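Local coordinates for structural polyprotein, VP3 (Israeli acute paralysis virus, PDB 5CDD) that probably serves as a structural component of the virus capsid, forming one of the coat-protein pieces cut from a longer polyprotein, at residues R140-L153 with P249-W261. Residues are numbered along the deposited sequence; the frame is centred on the assembly and turned at random.
Sequences RITVVKTAFHTGRL and PDTVSDNVSIVVW
Arg140 and Trp261 pair across two antiparallel strands and stack on the face that also carries Thr142 and Val259. The guanidinium lies over one face of the indole, its CZ 3.8 Å from the centroid of the five-membered ring and the two planes 27° apart, a cation-pi arrangement. With CG anti to the backbone N (chi1 -178°) and a bend at chi3, the Arg140 chain runs alongside the indole and sets NH2 over its centre. The guanidinium also forms salt bridges, through NH1 to Glu200 and through NH2 to Glu123 of a neighbouring capsid chain, two carboxylates that probably fix its rotation. Strands 140-144 and 255-261 are joined by paired backbone hydrogen bonds at Arg140-Trp261, Thr142-Val259 and Val144-Ser257; in the last pair the bond from Ser257 N to Val144 O is weak at 3.3 Å.

Packing is tight along these buried strands. Ile141 CG2 meets Ile258 CG2, Val143 CG1 touches Val256 CB, and Ile258 CD1 reaches Leu153 CD2 at 3.4 Å, bridging to the second sheet. Farther along, ND1 of buried His149 bonds Thr146 OG1 (2.6 Å) within the turn, while NE2 donates to Ser253 O (2.6 Å), linking the turn to the chain before strand 255-261. Buried Val252 sets CG2 against His149 CE1 and CG1 obliquely against Phe148 CD2. Beyond it the contact loosens: partly exposed Phe148 rests its CB on exposed Pro249, and its ring meets Phe86 of the neighbouring capsid chain.

The arrangement fits the jelly-roll fold of picornavirus-like capsid proteins: strand 255-265 runs between strands 64-72 and 132-144, while turn 146-149 carries the chain into the second sheet, where strand 150-159 lies between 236-247 and 189-194.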
ATOM      1  N   ARG B 140      47.176 -29.747 -19.258  1.00 34.82           N
ATOM      2  CA  ARG B 140      48.144 -29.207 -20.203  1.00 36.13           C
ATOM      3  C   ARG B 140      49.400 -30.054 -20.103  1.00 36.64           C
ATOM      4  O   ARG B 140      49.987 -30.175 -19.031  1.00 36.57           O
ATOM      5  CB  ARG B 140      48.469 -27.746 -19.888  1.00 36.15           C
ATOM      6  CG  ARG B 140      49.449 -27.107 -20.863  1.00 35.48           C
ATOM      7  CD  ARG B 140      49.360 -25.583 -20.812  1.00 37.19           C
ATOM      8  NE  ARG B 140      49.718 -25.039 -19.504  1.00 38.42           N
ATOM      9  CZ  ARG B 140      50.956 -24.757 -19.113  1.00 39.93           C
ATOM     10  NH1 ARG B 140      51.973 -24.962 -19.931  1.00 40.04           N
ATOM     11  NH2 ARG B 140      51.172 -24.274 -17.898  1.00 40.61           N
ATOM     12  N   ILE B 141      49.800 -30.643 -21.225  1.00 37.14           N
ATOM     13  CA  ILE B 141      50.972 -31.503 -21.271  1.00 36.24           C
ATOM     14  C   ILE B 141      52.110 -30.830 -22.027  1.00 36.76           C
ATOM     15  O   ILE B 141      52.026 -30.593 -23.234  1.00 36.78           O
ATOM     16  CB  ILE B 141      50.616 -32.838 -21.935  1.00 35.39           C
ATOM     17  CG1 ILE B 141      49.428 -33.465 -21.196  1.00 33.63           C
ATOM     18  CG2 ILE B 141      51.822 -33.768 -21.924  1.00 35.14           C
ATOM     19  CD1 ILE B 141      48.884 -34.713 -21.852  1.00 34.93           C
ATOM     20  N   THR B 142      53.173 -30.520 -21.292  1.00 37.27           N
ATOM     21  CA  THR B 142      54.339 -29.861 -21.856  1.00 37.96           C
ATOM     22  C   THR B 142      55.525 -30.820 -21.920  1.00 38.20           C
ATOM     23  O   THR B 142      55.752 -31.608 -21.005  1.00 38.87           O
ATOM     24  CB  THR B 142      54.760 -28.648 -21.005  1.00 38.42           C
ATOM     25  OG1 THR B 142      53.626 -27.801 -20.768  1.00 39.81           O
ATOM     26  CG2 THR B 142      55.848 -27.863 -21.721  1.00 39.55           C
ATOM     27  N   VAL B 143      56.288 -30.745 -23.004  1.00 39.11           N
ATOM     28  CA  VAL B 143      57.456 -31.596 -23.167  1.00 39.52           C
ATOM     29  C   VAL B 143      58.692 -30.705 -23.155  1.00 40.11           C
ATOM     30  O   VAL B 143      59.012 -30.059 -24.154  1.00 40.79           O
ATOM     31  CB  VAL B 143      57.411 -32.375 -24.500  1.00 38.96           C
ATOM     32  CG1 VAL B 143      58.626 -33.274 -24.608  1.00 39.20           C
ATOM     33  CG2 VAL B 143      56.136 -33.200 -24.584  1.00 39.27           C
ATOM     34  N   VAL B 144      59.374 -30.661 -22.016  1.00 40.49           N
ATOM     35  CA  VAL B 144      60.571 -29.845 -21.886  1.00 40.79           C
ATOM     36  C   VAL B 144      61.710 -30.525 -22.641  1.00 41.60           C
ATOM     37  O   VAL B 144      62.304 -31.487 -22.156  1.00 41.85           O
ATOM     38  CB  VAL B 144      60.957 -29.671 -20.409  1.00 40.20           C
ATOM     39  CG1 VAL B 144      62.134 -28.730 -20.294  1.00 40.25           C
ATOM     40  CG2 VAL B 144      59.770 -29.129 -19.620  1.00 38.63           C
ATOM     41  N   LYS B 145      62.011 -30.006 -23.827  1.00 42.49           N
ATOM     42  CA  LYS B 145      63.046 -30.581 -24.680  1.00 43.00           C
ATOM     43  C   LYS B 145      63.888 -29.521 -25.389  1.00 43.81           C
ATOM     44  O   LYS B 145      63.899 -28.352 -25.005  1.00 44.78           O
ATOM     45  CB  LYS B 145      62.376 -31.452 -25.739  1.00 42.53           C
ATOM     46  CG  LYS B 145      61.524 -30.632 -26.699  1.00 41.80           C
ATOM     47  CD  LYS B 145      60.775 -31.486 -27.697  1.00 43.52           C
ATOM     48  CE  LYS B 145      60.210 -30.621 -28.815  1.00 43.85           C
ATOM     49  NZ  LYS B 145      59.381 -29.506 -28.288  1.00 43.36           N
ATOM     50  N   THR B 146      64.597 -29.957 -26.428  1.00 44.80           N
ATOM     51  CA  THR B 146      65.426 -29.077 -27.247  1.00 45.30           C
ATOM     52  C   THR B 146      64.902 -29.226 -28.671  1.00 45.87           C
ATOM     53  O   THR B 146      64.046 -30.073 -28.936  1.00 46.21           O
ATOM     54  CB  THR B 146      66.917 -29.487 -27.232  1.00 44.20           C
ATOM     55  OG1 THR B 146      67.080 -30.735 -27.914  1.00 44.30           O
ATOM     56  CG2 THR B 146      67.420 -29.629 -25.806  1.00 43.68           C
ATOM     57  N   ALA B 147      65.408 -28.413 -29.588  1.00 46.09           N
ATOM     58  CA  ALA B 147      64.956 -28.485 -30.970  1.00 47.26           C
ATOM     59  C   ALA B 147      65.476 -29.738 -31.664  1.00 48.43           C
ATOM     60  O   ALA B 147      65.112 -30.019 -32.806  1.00 48.33           O
ATOM     61  CB  ALA B 147      65.403 -27.244 -31.728  1.00 46.93           C
ATOM     62  N   PHE B 148      66.317 -30.497 -30.968  1.00 49.46           N
ATOM     63  CA  PHE B 148      66.898 -31.706 -31.539  1.00 49.69           C
ATOM     64  C   PHE B 148      66.159 -32.989 -31.180  1.00 49.78           C
ATOM     65  O   PHE B 148      66.408 -34.038 -31.778  1.00 51.00           O
ATOM     66  CB  PHE B 148      68.367 -31.807 -31.125  1.00 49.78           C
ATOM     67  CG  PHE B 148      69.189 -30.632 -31.563  1.00 50.31           C
ATOM     68  CD1 PHE B 148      69.348 -30.347 -32.916  1.00 49.99           C
ATOM     69  CD2 PHE B 148      69.772 -29.784 -30.628  1.00 50.67           C
ATOM     70  CE1 PHE B 148      70.070 -29.233 -33.332  1.00 50.44           C
ATOM     71  CE2 PHE B 148      70.497 -28.665 -31.033  1.00 51.10           C
ATOM     72  CZ  PHE B 148      70.645 -28.389 -32.388  1.00 51.00           C
ATOM     73  N   HIS B 149      65.253 -32.912 -30.211  1.00 48.72           N
ATOM     74  CA  HIS B 149      64.490 -34.088 -29.816  1.00 47.13           C
ATOM     75  C   HIS B 149      63.299 -34.282 -30.743  1.00 47.60           C
ATOM     76  O   HIS B 149      62.631 -33.321 -31.131  1.00 47.85           O
ATOM     77  CB  HIS B 149      63.990 -33.968 -28.374  1.00 45.07           C
ATOM     78  CG  HIS B 149      65.080 -33.985 -27.348  1.00 43.66           C
ATOM     79  ND1 HIS B 149      65.822 -32.869 -27.030  1.00 43.56           N
ATOM     80  CD2 HIS B 149      65.549 -34.985 -26.564  1.00 42.39           C
ATOM     81  CE1 HIS B 149      66.699 -33.178 -26.091  1.00 42.41           C
ATOM     82  NE2 HIS B 149      66.555 -34.456 -25.791  1.00 41.95           N
ATOM     83  N   THR B 150      63.046 -35.534 -31.105  1.00 48.20           N
ATOM     84  CA  THR B 150      61.926 -35.864 -31.974  1.00 48.77           C
ATOM     85  C   THR B 150      61.206 -37.084 -31.416  1.00 48.87           C
ATOM     86  O   THR B 150      61.744 -37.808 -30.576  1.00 48.56           O
ATOM     87  CB  THR B 150      62.391 -36.163 -33.417  1.00 49.35           C
ATOM     88  OG1 THR B 150      63.330 -37.245 -33.406  1.00 49.45           O
ATOM     89  CG2 THR B 150      63.043 -34.932 -34.029  1.00 48.75           C
ATOM     90  N   GLY B 151      59.984 -37.303 -31.884  1.00 48.77           N
ATOM     91  CA  GLY B 151      59.202 -38.426 -31.407  1.00 48.73           C
ATOM     92  C   GLY B 151      57.753 -37.999 -31.313  1.00 48.39           C
ATOM     93  O   GLY B 151      57.441 -36.829 -31.529  1.00 48.91           O
ATOM     94  N   ARG B 152      56.866 -38.934 -30.991  1.00 47.34           N
ATOM     95  CA  ARG B 152      55.448 -38.621 -30.890  1.00 46.02           C
ATOM     96  C   ARG B 152      54.802 -39.253 -29.671  1.00 45.20           C
ATOM     97  O   ARG B 152      54.871 -40.464 -29.477  1.00 44.34           O
ATOM     98  CB  ARG B 152      54.724 -39.080 -32.153  1.00 46.44           C
ATOM     99  CG  ARG B 152      55.011 -38.212 -33.359  1.00 48.16           C
ATOM    100  CD  ARG B 152      55.323 -39.051 -34.589  1.00 50.75           C
ATOM    101  NE  ARG B 152      54.237 -39.959 -34.925  1.00 53.85           N
ATOM    102  CZ  ARG B 152      53.016 -39.571 -35.275  1.00 56.24           C
ATOM    103  NH1 ARG B 152      52.721 -38.281 -35.337  1.00 55.45           N
ATOM    104  NH2 ARG B 152      52.085 -40.479 -35.547  1.00 57.12           N
ATOM    105  N   LEU B 153      54.164 -38.420 -28.855  1.00 44.82           N
ATOM    106  CA  LEU B 153      53.504 -38.882 -27.644  1.00 43.39           C
ATOM    107  C   LEU B 153      52.000 -38.994 -27.889  1.00 43.09           C
ATOM    108  O   LEU B 153      51.404 -38.144 -28.547  1.00 43.21           O
ATOM    109  CB  LEU B 153      53.802 -37.899 -26.505  1.00 42.63           C
ATOM    110  CG  LEU B 153      53.778 -38.388 -25.056  1.00 42.00           C
ATOM    111  CD1 LEU B 153      54.708 -39.579 -24.875  1.00 41.34           C
ATOM    112  CD2 LEU B 153      54.202 -37.243 -24.151  1.00 41.77           C
ATOM    113  N   PRO B 249      69.941 -36.696 -30.786  1.00 61.50           N
ATOM    114  CA  PRO B 249      71.369 -36.758 -31.107  1.00 61.59           C
ATOM    115  C   PRO B 249      72.093 -36.813 -29.763  1.00 62.53           C
ATOM    116  O   PRO B 249      71.497 -36.506 -28.727  1.00 63.16           O
ATOM    117  CB  PRO B 249      71.617 -35.435 -31.827  1.00 60.92           C
ATOM    118  CG  PRO B 249      70.298 -35.135 -32.454  1.00 61.01           C
ATOM    119  CD  PRO B 249      69.335 -35.480 -31.353  1.00 61.66           C
ATOM    120  N   ASP B 250      73.363 -37.196 -29.757  1.00 63.53           N
ATOM    121  CA  ASP B 250      74.077 -37.257 -28.490  1.00 64.86           C
ATOM    122  C   ASP B 250      74.622 -35.890 -28.086  1.00 63.77           C
ATOM    123  O   ASP B 250      75.317 -35.762 -27.077  1.00 63.26           O
ATOM    124  CB  ASP B 250      75.200 -38.299 -28.546  1.00 68.57           C
ATOM    125  CG  ASP B 250      76.300 -37.927 -29.512  1.00 73.20           C
ATOM    126  OD1 ASP B 250      76.046 -37.105 -30.416  1.00 75.45           O
ATOM    127  OD2 ASP B 250      77.417 -38.468 -29.369  1.00 75.39           O
ATOM    128  N   THR B 251      74.301 -34.869 -28.878  1.00 62.29           N
ATOM    129  CA  THR B 251      74.727 -33.508 -28.577  1.00 61.07           C
ATOM    130  C   THR B 251      73.812 -32.965 -27.485  1.00 60.65           C
ATOM    131  O   THR B 251      74.152 -32.013 -26.778  1.00 60.65           O
ATOM    132  CB  THR B 251      74.624 -32.598 -29.810  1.00 60.92           C
ATOM    133  OG1 THR B 251      73.324 -32.725 -30.405  1.00 61.33           O
ATOM    134  CG2 THR B 251      75.687 -32.976 -30.821  1.00 60.76           C
ATOM    135  N   VAL B 252      72.649 -33.596 -27.357  1.00 59.60           N
ATOM    136  CA  VAL B 252      71.655 -33.216 -26.365  1.00 57.27           C
ATOM    137  C   VAL B 252      71.435 -34.362 -25.389  1.00 57.43           C
ATOM    138  O   VAL B 252      72.174 -35.346 -25.393  1.00 57.49           O
ATOM    139  CB  VAL B 252      70.305 -32.879 -27.024  1.00 55.59           C
ATOM    140  CG1 VAL B 252      70.457 -31.678 -27.935  1.00 54.81           C
ATOM    141  CG2 VAL B 252      69.790 -34.076 -27.807  1.00 53.90           C
ATOM    142  N   SER B 253      70.406 -34.235 -24.562  1.00 57.67           N
ATOM    143  CA  SER B 253      70.094 -35.259 -23.577  1.00 57.92           C
ATOM    144  C   SER B 253      69.227 -36.369 -24.161  1.00 57.79           C
ATOM    145  O   SER B 253      68.457 -36.143 -25.092  1.00 58.03           O
ATOM    146  CB  SER B 253      69.379 -34.630 -22.383  1.00 58.41           C
ATOM    147  OG  SER B 253      69.020 -35.617 -21.433  1.00 59.94           O
ATOM    148  N   ASP B 254      69.363 -37.571 -23.609  1.00 57.41           N
ATOM    149  CA  ASP B 254      68.581 -38.716 -24.056  1.00 58.24           C
ATOM    150  C   ASP B 254      67.266 -38.718 -23.282  1.00 57.78           C
ATOM    151  O   ASP B 254      66.541 -39.718 -23.257  1.00 57.13           O
ATOM    152  CB  ASP B 254      69.341 -40.017 -23.794  1.00 60.73           C
ATOM    153  CG  ASP B 254      69.638 -40.231 -22.323  1.00 64.37           C
ATOM    154  OD1 ASP B 254      70.306 -39.363 -21.723  1.00 66.18           O
ATOM    155  OD2 ASP B 254      69.203 -41.263 -21.769  1.00 66.39           O
ATOM    156  N   ASN B 255      66.973 -37.585 -22.651  1.00 57.34           N
ATOM    157  CA  ASN B 255      65.755 -37.413 -21.868  1.00 55.15           C
ATOM    158  C   ASN B 255      64.975 -36.175 -22.270  1.00 53.89           C
ATOM    159  O   ASN B 255      65.471 -35.302 -22.982  1.00 55.39           O
ATOM    160  CB  ASN B 255      66.079 -37.291 -20.383  1.00 55.76           C
ATOM    161  CG  ASN B 255      66.367 -38.621 -19.737  1.00 57.41           C
ATOM    162  OD1 ASN B 255      66.604 -38.694 -18.534  1.00 58.87           O
ATOM    163  ND2 ASN B 255      66.349 -39.685 -20.529  1.00 59.45           N
ATOM    164  N   VAL B 256      63.745 -36.123 -21.778  1.00 51.47           N
ATOM    165  CA  VAL B 256      62.820 -35.024 -22.003  1.00 48.15           C
ATOM    166  C   VAL B 256      61.835 -35.155 -20.859  1.00 46.81           C
ATOM    167  O   VAL B 256      61.415 -36.264 -20.528  1.00 46.65           O
ATOM    168  CB  VAL B 256      62.043 -35.167 -23.334  1.00 47.04           C
ATOM    169  CG1 VAL B 256      62.979 -34.996 -24.507  1.00 46.37           C
ATOM    170  CG2 VAL B 256      61.357 -36.521 -23.402  1.00 47.47           C
ATOM    171  N   SER B 257      61.485 -34.041 -20.233  1.00 45.21           N
ATOM    172  CA  SER B 257      60.538 -34.088 -19.135  1.00 42.24           C
ATOM    173  C   SER B 257      59.151 -33.751 -19.647  1.00 40.84           C
ATOM    174  O   SER B 257      58.990 -32.905 -20.529  1.00 40.41           O
ATOM    175  CB  SER B 257      60.941 -33.105 -18.038  1.00 42.05           C
ATOM    176  OG  SER B 257      62.194 -33.459 -17.485  1.00 44.55           O
ATOM    177  N   ILE B 258      58.154 -34.435 -19.105  1.00 39.18           N
ATOM    178  CA  ILE B 258      56.774 -34.194 -19.488  1.00 37.56           C
ATOM    179  C   ILE B 258      56.046 -33.619 -18.281  1.00 36.94           C
ATOM    180  O   ILE B 258      55.801 -34.319 -17.299  1.00 37.20           O
ATOM    181  CB  ILE B 258      56.079 -35.492 -19.933  1.00 36.66           C
ATOM    182  CG1 ILE B 258      56.868 -36.129 -21.075  1.00 35.48           C
ATOM    183  CG2 ILE B 258      54.655 -35.193 -20.381  1.00 35.21           C
ATOM    184  CD1 ILE B 258      56.308 -37.441 -21.542  1.00 33.65           C
ATOM    185  N   VAL B 259      55.724 -32.333 -18.351  1.00 36.01           N
ATOM    186  CA  VAL B 259      55.025 -31.663 -17.262  1.00 35.19           C
ATOM    187  C   VAL B 259      53.521 -31.708 -17.508  1.00 35.05           C
ATOM    188  O   VAL B 259      53.060 -31.479 -18.627  1.00 35.21           O
ATOM    189  CB  VAL B 259      55.475 -30.193 -17.136  1.00 35.01           C
ATOM    190  CG1 VAL B 259      54.812 -29.545 -15.933  1.00 34.69           C
ATOM    191  CG2 VAL B 259      56.984 -30.125 -17.010  1.00 33.69           C
ATOM    192  N   VAL B 260      52.761 -32.007 -16.459  1.00 34.77           N
ATOM    193  CA  VAL B 260      51.310 -32.086 -16.570  1.00 33.68           C
ATOM    194  C   VAL B 260      50.612 -31.140 -15.600  1.00 33.70           C
ATOM    195  O   VAL B 260      50.785 -31.245 -14.385  1.00 33.57           O
ATOM    196  CB  VAL B 260      50.810 -33.518 -16.295  1.00 33.13           C
ATOM    197  CG1 VAL B 260      49.301 -33.583 -16.466  1.00 30.86           C
ATOM    198  CG2 VAL B 260      51.498 -34.496 -17.232  1.00 31.80           C
ATOM    199  N   TRP B 261      49.827 -30.216 -16.147  1.00 33.51           N
ATOM    200  CA  TRP B 261      49.085 -29.255 -15.339  1.00 32.45           C
ATOM    201  C   TRP B 261      47.628 -29.693 -15.258  1.00 32.15           C
ATOM    202  O   TRP B 261      47.105 -30.297 -16.194  1.00 33.11           O
ATOM    203  CB  TRP B 261      49.161 -27.856 -15.952  1.00 32.09           C
ATOM    204  CG  TRP B 261      50.542 -27.278 -15.994  1.00 31.50           C
ATOM    205  CD1 TRP B 261      51.570 -27.659 -16.810  1.00 31.32           C
ATOM    206  CD2 TRP B 261      51.047 -26.207 -15.186  1.00 30.43           C
ATOM    207  NE1 TRP B 261      52.683 -26.889 -16.562  1.00 31.16           N
ATOM    208  CE2 TRP B 261      52.389 -25.991 -15.570  1.00 30.07           C
ATOM    209  CE3 TRP B 261      50.495 -25.409 -14.175  1.00 29.93           C
ATOM    210  CZ2 TRP B 261      53.189 -25.009 -14.976  1.00 29.52           C
ATOM    211  CZ3 TRP B 261      51.291 -24.430 -13.585  1.00 27.82           C
ATOM    212  CH2 TRP B 261      52.623 -24.240 -13.989  1.00 27.82           C
TER